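Side-chain contacts in probable secreted solute-binding lipoprotein (Streptomyces coelicolor, PDB 3I3V), which probably binds a solute outside the cell and delivers it to a membrane transporter, as other extracellular solute-binding lipoproteins do: residues L135-V140 / K160-V165; D148-A153 / A218-D223; D314-F319 / R325-R330; V334-P339 / A344-S349. One frame throughout, in Å; residues are numbered along the deposited sequence.

Contact 1: residues L135-V140 / K160-V165; sequences LDRAGV and KGIAPV
Lys-160 lays the base of its side chain against the last turn of helix 132-138. Its CG stands 3.7 Å from Ala-138 CA and 3.9 Å from Arg-137 O, so the methylene rests on helix backbone as much as on side chain; the Ala-138 methyl, CB, lies a little farther from the same CG, at 4.2 Å. The lysine curls instead of reaching out: CG is anti to the carbonyl carbon (chi1 -52°), and bends at chi2 and chi3 bring CE back beside Arg-137 O, while NZ remains about 5.1 Å from that oxygen, too far to bond it. Two residues on, Ile-162 brings CD1 to 4.4 Å from Arg-137 CB, a loose apolar touch. What meets here is a pair of helix C-termini, each closed by a Schellman motif with a glycine of positive phi. Gly-139 ends helix 132-138, where Val-140 N reaches back 2.9 Å to Leu-135 O; Gly-161 does the same for helix 147-159, with Ile-162 N bonded to Leu-157 O. Behind this surface patch, Leu-135 and Ala-138 both pack on Leu-157, which ties the two helices together. Past Ile-162 the chain turns into strand 163-166, and Ala-163 and Pro-164 make backbone hydrogen bonds with strand 242-246, its parallel neighbour in the sheet.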
# COMPACT_ATOMS: atom_id res chain seq x y z
N LEU C 135 62.60 -31.43 -13.29
CA LEU C 135 63.29 -30.31 -12.65
C LEU C 135 63.86 -30.80 -11.32
O LEU C 135 64.91 -30.33 -10.88
CB LEU C 135 62.35 -29.13 -12.41
CG LEU C 135 61.88 -28.31 -13.63
CD1 LEU C 135 61.00 -27.16 -13.16
CD2 LEU C 135 63.08 -27.80 -14.40
N ASP C 136 63.17 -31.76 -10.70
CA ASP C 136 63.60 -32.33 -9.44
C ASP C 136 64.84 -33.20 -9.64
O ASP C 136 65.79 -33.10 -8.87
CB ASP C 136 62.49 -33.17 -8.79
CG ASP C 136 61.45 -32.32 -8.07
OD1 ASP C 136 61.73 -31.14 -7.75
OD2 ASP C 136 60.34 -32.84 -7.81
N ARG C 137 64.83 -34.05 -10.67
CA ARG C 137 65.98 -34.91 -10.93
C ARG C 137 67.23 -34.07 -11.15
O ARG C 137 68.34 -34.48 -10.82
CB ARG C 137 65.77 -35.76 -12.20
CG ARG C 137 64.48 -36.55 -12.29
CD ARG C 137 64.60 -37.60 -13.41
NE ARG C 137 63.31 -37.95 -14.02
CZ ARG C 137 62.26 -38.45 -13.37
NH1 ARG C 137 62.33 -38.67 -12.06
NH2 ARG C 137 61.14 -38.73 -14.03
N ALA C 138 67.04 -32.88 -11.73
CA ALA C 138 68.15 -31.99 -12.03
C ALA C 138 68.62 -31.12 -10.87
O ALA C 138 69.72 -30.57 -10.90
CB ALA C 138 67.78 -31.10 -13.22
N GLY C 139 67.79 -30.99 -9.85
CA GLY C 139 68.19 -30.19 -8.71
C GLY C 139 67.60 -28.79 -8.68
O GLY C 139 67.93 -28.01 -7.80
N VAL C 140 66.75 -28.47 -9.65
CA VAL C 140 66.11 -27.16 -9.68
C VAL C 140 64.76 -27.36 -9.00
O VAL C 140 63.86 -28.00 -9.53
CB VAL C 140 65.98 -26.61 -11.14
CG1 VAL C 140 66.03 -27.75 -12.13
CG2 VAL C 140 64.70 -25.82 -11.30
N LYS C 160 72.25 -33.53 -16.34
CA LYS C 160 71.71 -34.86 -16.08
C LYS C 160 71.31 -35.49 -17.40
O LYS C 160 70.69 -36.56 -17.44
CB LYS C 160 70.48 -34.77 -15.16
CG LYS C 160 70.71 -33.98 -13.87
CD LYS C 160 71.92 -34.46 -13.07
CE LYS C 160 71.80 -35.91 -12.64
NZ LYS C 160 72.99 -36.33 -11.86
N GLY C 161 71.65 -34.82 -18.49
CA GLY C 161 71.34 -35.32 -19.82
C GLY C 161 69.90 -35.11 -20.25
O GLY C 161 69.40 -35.83 -21.12
N ILE C 162 69.24 -34.13 -19.64
CA ILE C 162 67.85 -33.83 -19.97
C ILE C 162 67.76 -32.51 -20.74
O ILE C 162 68.29 -31.48 -20.30
CB ILE C 162 66.99 -33.73 -18.70
CG1 ILE C 162 67.17 -34.99 -17.85
CG2 ILE C 162 65.53 -33.51 -19.08
CD1 ILE C 162 66.48 -34.93 -16.49
N ALA C 163 67.11 -32.53 -21.89
CA ALA C 163 66.97 -31.33 -22.70
C ALA C 163 66.12 -30.33 -21.93
O ALA C 163 65.18 -30.71 -21.23
CB ALA C 163 66.32 -31.66 -24.04
N PRO C 164 66.46 -29.03 -22.03
CA PRO C 164 65.72 -27.96 -21.34
C PRO C 164 64.42 -27.57 -22.04
O PRO C 164 63.39 -28.23 -21.83
CB PRO C 164 66.74 -26.82 -21.29
CG PRO C 164 67.52 -27.03 -22.54
CD PRO C 164 67.73 -28.52 -22.56
N VAL C 165 64.43 -26.52 -22.86
CA VAL C 165 63.21 -26.12 -23.57
C VAL C 165 63.17 -26.73 -24.97
O VAL C 165 64.10 -26.58 -25.76
CB VAL C 165 63.08 -24.56 -23.72
CG1 VAL C 165 61.75 -24.23 -24.37
CG2 VAL C 165 63.16 -23.88 -22.38

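Contact 2: residues D148-A153 / A218-D223; sequences DQLIAA and AGVFAD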
# COMPACT_ATOMS: atom_id res chain seq x y z
N ASP C 148 67.96 -15.35 -15.85
CA ASP C 148 69.12 -15.92 -15.18
C ASP C 148 68.81 -17.29 -14.59
O ASP C 148 69.59 -18.22 -14.72
CB ASP C 148 69.63 -15.00 -14.07
CG ASP C 148 70.35 -13.79 -14.60
OD1 ASP C 148 70.90 -13.88 -15.72
OD2 ASP C 148 70.37 -12.76 -13.89
N GLN C 149 67.65 -17.41 -13.95
CA GLN C 149 67.27 -18.69 -13.36
C GLN C 149 66.99 -19.72 -14.45
O GLN C 149 67.35 -20.89 -14.30
CB GLN C 149 66.03 -18.51 -12.48
CG GLN C 149 66.25 -17.57 -11.30
CD GLN C 149 64.95 -17.23 -10.58
OE1 GLN C 149 63.86 -17.62 -11.01
NE2 GLN C 149 65.07 -16.50 -9.47
N LEU C 150 66.36 -19.28 -15.54
CA LEU C 150 66.05 -20.18 -16.64
C LEU C 150 67.33 -20.77 -17.19
O LEU C 150 67.42 -21.97 -17.43
CB LEU C 150 65.31 -19.45 -17.77
CG LEU C 150 65.00 -20.24 -19.05
CD1 LEU C 150 64.13 -21.46 -18.73
CD2 LEU C 150 64.29 -19.33 -20.04
N ILE C 151 68.33 -19.92 -17.39
CA ILE C 151 69.60 -20.40 -17.90
C ILE C 151 70.22 -21.39 -16.92
O ILE C 151 70.73 -22.43 -17.33
CB ILE C 151 70.59 -19.25 -18.13
CG1 ILE C 151 70.03 -18.28 -19.17
CG2 ILE C 151 71.93 -19.81 -18.59
CD1 ILE C 151 70.99 -17.17 -19.55
N ALA C 152 70.16 -21.06 -15.63
CA ALA C 152 70.72 -21.91 -14.58
C ALA C 152 70.01 -23.25 -14.53
O ALA C 152 70.63 -24.29 -14.27
CB ALA C 152 70.61 -21.21 -13.21
N ALA C 153 68.71 -23.25 -14.79
CA ALA C 153 67.95 -24.49 -14.80
C ALA C 153 68.34 -25.29 -16.03
O ALA C 153 68.48 -26.51 -15.98
CB ALA C 153 66.46 -24.18 -14.80
N ALA C 218 73.11 -19.65 -24.46
CA ALA C 218 73.36 -20.27 -23.17
C ALA C 218 72.87 -21.71 -23.13
O ALA C 218 73.02 -22.40 -22.12
CB ALA C 218 72.68 -19.46 -22.08
N GLY C 219 72.28 -22.16 -24.23
CA GLY C 219 71.78 -23.52 -24.32
C GLY C 219 70.43 -23.76 -23.67
O GLY C 219 70.18 -24.84 -23.13
N VAL C 220 69.54 -22.77 -23.72
CA VAL C 220 68.23 -22.92 -23.11
C VAL C 220 67.32 -23.81 -23.96
O VAL C 220 66.38 -24.41 -23.45
CB VAL C 220 67.56 -21.54 -22.89
CG1 VAL C 220 66.08 -21.71 -22.56
CG2 VAL C 220 68.25 -20.81 -21.76
N PHE C 221 67.60 -23.89 -25.26
CA PHE C 221 66.79 -24.72 -26.14
C PHE C 221 67.49 -26.04 -26.41
O PHE C 221 68.71 -26.13 -26.27
CB PHE C 221 66.53 -23.99 -27.46
CG PHE C 221 65.84 -22.68 -27.27
CD1 PHE C 221 64.54 -22.64 -26.77
CD2 PHE C 221 66.50 -21.49 -27.49
CE1 PHE C 221 63.93 -21.43 -26.48
CE2 PHE C 221 65.89 -20.27 -27.21
CZ PHE C 221 64.60 -20.25 -26.70
N ALA C 222 66.72 -27.05 -26.79
CA ALA C 222 67.26 -28.37 -27.10
C ALA C 222 68.30 -28.26 -28.20
O ALA C 222 68.22 -27.36 -29.05
CB ALA C 222 66.14 -29.31 -27.54
N ASP C 223 69.27 -29.16 -28.21
CA ASP C 223 70.29 -29.13 -29.24
C ASP C 223 69.59 -29.26 -30.59
O ASP C 223 68.62 -30.01 -30.72
CB ASP C 223 71.29 -30.29 -29.07
CG ASP C 223 72.19 -30.13 -27.84
OD1 ASP C 223 72.64 -29.01 -27.55
OD2 ASP C 223 72.45 -31.15 -27.16
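Ile-151 and Val-220 mark where the two backbones come nearest, with their CA atoms 5.9 Å apart. On one side are residues 148-153, in the first half of helix 147-159; on the other is the chain leaving helix 203-217 through a Schellman motif, with Gly-219 at positive phi. The contact is apolar helix-to-turn packing in one alpha/beta lobe of the solute-binding protein fold. Ile-151 meets both turn residues. Its CG2 sits 3.6 Å from Ala-218 CB and its CD1 3.8 Å from the same atom, so the branch methyl and the terminal methyl both rest on the alanine. CG1, which carries CD1, meets Val-220 CG2 at 4.0 Å, the two side chains crossing at about a right angle. Cutting this isoleucine back to an alanine is likely to take away the Ala-218 methyl's neighbours on this helix and open a gap beside Val-220 CG2. The turn is also gripped by polar groups farther along the same helix: Arg-155 bonds Ala-218 O, while Arg-158 bonds Gly-219 O and makes a salt bridge with Asp-223. Leu-215 adds to the apolar cluster by touching both Ile-151 and Val-220. With its CG1 anti to the backbone N (chi1 167°), Val-220 offers one methyl to each helix residue: CG2 goes to Ile-151, and CG1 lies 3.9 Å from Leu-150 CD2.

Contact 3: residues D314-F319 / R325-R330; sequences DVVARF and RDMALR
Met-327, a selenomethionine in this crystal, reaches from the short strand 326-327 into the side of helix 313-323. Its CB points at the helix, and the next atom, CG, comes 4.1 Å from Val-316 CG1. Bends at chi2 (-65°) and chi3 then fold the chain over the helix flank instead of letting it run straight. SE arrives 3.9 Å from Phe-319 CB and lies obliquely to the phenyl ring, 5.5 Å from its centroid. The terminal methyl CE closes the path, lodged 4.1 Å from both Phe-319 CB and Val-316 CG1. The other valine methyl, CG2, meets Leu-329 CD1 at 4.1 Å. At the start of segment 325-330, Arg-325 N donates to Phe-319 O (3.1 Å, 162° at the hydrogen), and Arg-325 CG sits at the ring edge, near its plane; the guanidinium goes elsewhere, with NH1 bonded to Ser-323. Tyr-121 and Phe-122 also pack edge-to-face with the Phe-319 ring. This is a Met-aromatic contact where a helix packs on the short strand that follows it: the chain leaving helix 313-323 turns back along the helix, and its strand pairs antiparallel with strand 122-131 of the larger sheet.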
# COMPACT_ATOMS: atom_id res chain seq x y z
N ASP C 314 25.66 -21.75 -19.30
CA ASP C 314 25.71 -23.21 -19.29
C ASP C 314 26.28 -23.79 -20.58
O ASP C 314 26.92 -24.85 -20.57
CB ASP C 314 24.32 -23.81 -19.05
CG ASP C 314 23.32 -23.41 -20.11
OD1 ASP C 314 22.51 -24.27 -20.51
OD2 ASP C 314 23.35 -22.23 -20.53
N VAL C 315 26.02 -23.11 -21.69
CA VAL C 315 26.50 -23.56 -22.99
C VAL C 315 28.00 -23.29 -23.08
O VAL C 315 28.76 -24.10 -23.59
CB VAL C 315 25.78 -22.83 -24.14
CG1 VAL C 315 26.29 -23.34 -25.47
CG2 VAL C 315 24.28 -23.05 -24.04
N VAL C 316 28.40 -22.13 -22.58
CA VAL C 316 29.80 -21.74 -22.58
C VAL C 316 30.61 -22.73 -21.75
O VAL C 316 31.65 -23.21 -22.18
CB VAL C 316 29.96 -20.33 -22.00
CG1 VAL C 316 31.42 -20.00 -21.85
CG2 VAL C 316 29.26 -19.33 -22.92
N ALA C 317 30.11 -23.04 -20.55
CA ALA C 317 30.76 -23.97 -19.63
C ALA C 317 30.97 -25.36 -20.23
O ALA C 317 31.91 -26.06 -19.87
CB ALA C 317 29.95 -24.06 -18.33
N ARG C 318 30.08 -25.79 -21.12
CA ARG C 318 30.25 -27.10 -21.75
C ARG C 318 31.48 -27.07 -22.67
O ARG C 318 32.27 -28.02 -22.69
CB ARG C 318 29.02 -27.49 -22.57
CG ARG C 318 27.82 -27.94 -21.74
CD ARG C 318 26.76 -28.62 -22.61
NE ARG C 318 26.11 -29.74 -21.92
CZ ARG C 318 25.21 -29.62 -20.94
NH1 ARG C 318 24.82 -28.42 -20.52
NH2 ARG C 318 24.70 -30.72 -20.38
N PHE C 319 31.64 -25.99 -23.43
CA PHE C 319 32.79 -25.88 -24.31
C PHE C 319 34.06 -25.97 -23.48
O PHE C 319 35.01 -26.65 -23.85
CB PHE C 319 32.75 -24.56 -25.10
CG PHE C 319 31.91 -24.64 -26.33
CD1 PHE C 319 32.38 -25.32 -27.46
CD2 PHE C 319 30.63 -24.11 -26.35
CE1 PHE C 319 31.58 -25.48 -28.58
CE2 PHE C 319 29.81 -24.25 -27.47
CZ PHE C 319 30.28 -24.94 -28.58
N ARG C 325 38.05 -26.00 -24.11
CA ARG C 325 38.29 -24.82 -24.92
C ARG C 325 38.48 -23.58 -24.08
O ARG C 325 37.79 -23.39 -23.07
CB ARG C 325 37.09 -24.55 -25.84
CG ARG C 325 36.80 -25.62 -26.86
CD ARG C 325 37.40 -25.29 -28.20
NE ARG C 325 38.84 -25.55 -28.27
CZ ARG C 325 39.41 -26.71 -27.95
NH1 ARG C 325 38.67 -27.72 -27.52
NH2 ARG C 325 40.72 -26.86 -28.10
N ASP C 326 39.41 -22.73 -24.49
CA ASP C 326 39.60 -21.47 -23.79
C ASP C 326 38.58 -20.60 -24.52
O ASP C 326 38.38 -20.75 -25.73
CB ASP C 326 41.01 -20.93 -24.01
CG ASP C 326 42.08 -21.84 -23.43
OD1 ASP C 326 41.96 -22.21 -22.23
OD2 ASP C 326 43.03 -22.18 -24.16
N MSE C 327 37.92 -19.70 -23.79
CA MSE C 327 36.88 -18.86 -24.38
C MSE C 327 37.17 -17.37 -24.35
O MSE C 327 37.97 -16.91 -23.54
CB MSE C 327 35.54 -19.11 -23.66
CG MSE C 327 35.10 -20.56 -23.62
SE MSE C 327 34.72 -21.26 -25.37
CE MSE C 327 32.94 -20.54 -25.58
N ALA C 328 36.51 -16.63 -25.23
CA ALA C 328 36.66 -15.19 -25.30
C ALA C 328 35.61 -14.51 -24.43
O ALA C 328 35.56 -13.29 -24.36
CB ALA C 328 36.52 -14.71 -26.73
N LEU C 329 34.76 -15.30 -23.75
CA LEU C 329 33.73 -14.75 -22.88
C LEU C 329 34.01 -15.07 -21.42
O LEU C 329 34.75 -16.01 -21.11
CB LEU C 329 32.36 -15.32 -23.26
CG LEU C 329 31.99 -15.35 -24.75
CD1 LEU C 329 30.62 -15.99 -24.93
CD2 LEU C 329 31.99 -13.94 -25.30
N ARG C 330 33.40 -14.31 -20.52
CA ARG C 330 33.58 -14.53 -19.08
C ARG C 330 32.89 -15.82 -18.66
O ARG C 330 31.75 -16.07 -19.04
CB ARG C 330 32.95 -13.40 -18.28
CG ARG C 330 33.02 -12.04 -18.92
CD ARG C 330 33.87 -11.09 -18.12
NE ARG C 330 33.27 -9.76 -18.10
CZ ARG C 330 33.89 -8.66 -17.70
NH1 ARG C 330 35.15 -8.71 -17.29
NH2 ARG C 330 33.24 -7.50 -17.73

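Contact 4: residues V334-P339 / A344-S349; sequences VSTGFP and AQRLGS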
# COMPACT_ATOMS: atom_id res chain seq x y z
N VAL C 334 36.10 -24.20 -15.54
CA VAL C 334 37.51 -24.48 -15.72
C VAL C 334 37.65 -25.85 -16.36
O VAL C 334 36.95 -26.79 -15.99
CB VAL C 334 38.24 -24.49 -14.37
CG1 VAL C 334 39.69 -24.92 -14.57
CG2 VAL C 334 38.16 -23.11 -13.72
N SER C 335 38.55 -25.96 -17.32
CA SER C 335 38.77 -27.23 -18.00
C SER C 335 39.45 -28.23 -17.07
O SER C 335 40.63 -28.54 -17.20
CB SER C 335 39.62 -27.01 -19.26
OG SER C 335 38.91 -26.27 -20.24
N THR C 336 38.67 -28.73 -16.11
CA THR C 336 39.12 -29.71 -15.13
C THR C 336 39.54 -31.06 -15.71
O THR C 336 40.54 -31.64 -15.29
CB THR C 336 38.02 -29.93 -14.08
OG1 THR C 336 38.07 -28.88 -13.11
CG2 THR C 336 38.17 -31.27 -13.40
N GLY C 337 38.76 -31.57 -16.67
CA GLY C 337 39.06 -32.86 -17.27
C GLY C 337 40.30 -32.88 -18.15
O GLY C 337 40.69 -33.94 -18.66
N PHE C 338 40.88 -31.71 -18.37
CA PHE C 338 42.10 -31.57 -19.16
C PHE C 338 42.98 -30.73 -18.24
O PHE C 338 43.15 -29.54 -18.47
CB PHE C 338 41.83 -30.82 -20.46
CG PHE C 338 40.61 -31.29 -21.20
CD1 PHE C 338 39.34 -30.92 -20.78
CD2 PHE C 338 40.74 -32.10 -22.33
CE1 PHE C 338 38.21 -31.36 -21.46
CE2 PHE C 338 39.62 -32.54 -23.02
CZ PHE C 338 38.35 -32.16 -22.59
N PRO C 339 43.55 -31.36 -17.19
CA PRO C 339 44.42 -30.78 -16.16
C PRO C 339 45.29 -29.58 -16.51
O PRO C 339 45.18 -28.54 -15.87
CB PRO C 339 45.25 -31.98 -15.70
CG PRO C 339 44.25 -33.08 -15.77
CD PRO C 339 43.61 -32.83 -17.13
N ALA C 344 46.21 -23.77 -16.80
CA ALA C 344 46.57 -22.58 -17.57
C ALA C 344 45.49 -21.51 -17.39
O ALA C 344 45.78 -20.32 -17.27
CB ALA C 344 46.73 -22.93 -19.04
N GLN C 345 44.23 -21.96 -17.38
CA GLN C 345 43.11 -21.04 -17.22
C GLN C 345 43.10 -20.38 -15.86
O GLN C 345 42.69 -19.22 -15.73
CB GLN C 345 41.78 -21.79 -17.43
CG GLN C 345 41.50 -22.14 -18.88
CD GLN C 345 40.37 -23.13 -19.02
OE1 GLN C 345 39.88 -23.67 -18.04
NE2 GLN C 345 39.96 -23.37 -20.26
N ARG C 346 43.55 -21.11 -14.84
CA ARG C 346 43.58 -20.62 -13.46
C ARG C 346 44.73 -19.66 -13.18
O ARG C 346 44.86 -19.14 -12.07
CB ARG C 346 43.62 -21.78 -12.47
CG ARG C 346 42.28 -22.46 -12.25
CD ARG C 346 42.26 -23.25 -10.95
NE ARG C 346 42.36 -24.69 -11.15
CZ ARG C 346 41.33 -25.53 -11.08
NH1 ARG C 346 40.11 -25.08 -10.81
NH2 ARG C 346 41.52 -26.83 -11.28
N LEU C 347 45.57 -19.44 -14.18
CA LEU C 347 46.70 -18.52 -14.07
C LEU C 347 46.10 -17.11 -14.05
O LEU C 347 45.22 -16.80 -14.85
CB LEU C 347 47.63 -18.69 -15.27
CG LEU C 347 49.05 -19.27 -15.12
CD1 LEU C 347 49.13 -20.26 -13.98
CD2 LEU C 347 49.45 -19.92 -16.44
N GLY C 348 46.58 -16.25 -13.15
CA GLY C 348 46.03 -14.91 -13.09
C GLY C 348 46.98 -13.77 -13.43
O GLY C 348 47.50 -13.69 -14.53
N SER C 349 47.19 -12.88 -12.46
CA SER C 349 48.07 -11.74 -12.67
C SER C 349 49.54 -12.09 -12.55
O SER C 349 50.40 -11.29 -12.91
CB SER C 349 47.73 -10.63 -11.66
OG SER C 349 48.12 -11.01 -10.35
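Arg-346 passes its guanidinium across Val-334, whose CG1 lies over one face, 3.8 Å above the plane and offset toward the rim, close to NH1. The two side chains cross at about a right angle, and the bend at chi3 of the arginine brings its flat end over the valine. Next to it, Gln-345 supplies the polar half of the contact. Its chain is extended beyond CG (chi2 167°), so the carboxamide reaches the loop and meets Ser-335 with both heteroatoms. OE1 accepts from Ser-335 N at 2.7 Å in a nearly straight bond (174°), with the donor only slightly tilted from the carbonyl plane. NE2 gives a longer and more bent bond to Ser-335 OG, 3.1 Å and 137°, with OG tilted from the amide plane. Two bonds to one residue fix the rotation of the amide, and OE1 also lies 3.4 Å from Val-334 CA. The loop presents these groups because Ser-335 is the centre of an inverse gamma turn, Thr-336 N bonding Val-334 O at 2.6 Å, and then starts a type I beta turn ending at Phe-338, just before helix 339-345. A leucine in place of Gln-345 would probably leave Ser-335 N without its acceptor and Asp-326, the second partner of NE2, without that donor. Ser-335 OG has a further partner too: it hydrogen-bonds Val-320 O in helix 313-323.

In the fold
The four contacts form two pairs. Contacts 1 and 2 have centres 10 Å apart, and helix 147-159, which carries one side of contact 2, runs directly into segment 160-165 of contact 1; Val-165 stitches them together, its N bonding Val-220 O and its O bonding Ala-222 N, each at 2.9 Å. Contacts 3 and 4 lie 12 Å apart between centres and are joined by Gln-345 NE2 to Asp-326 OD1, 3.0 Å. Between the pairs there is no touch: the nearest approach is that of contacts 1 and 4, about 14 Å between nearest atoms. Contacts 1 and 3 nevertheless reach the same sheet. Solute-binding proteins of this family generally hold their ligand between two lobes, but none of these contacts involves a bound solute.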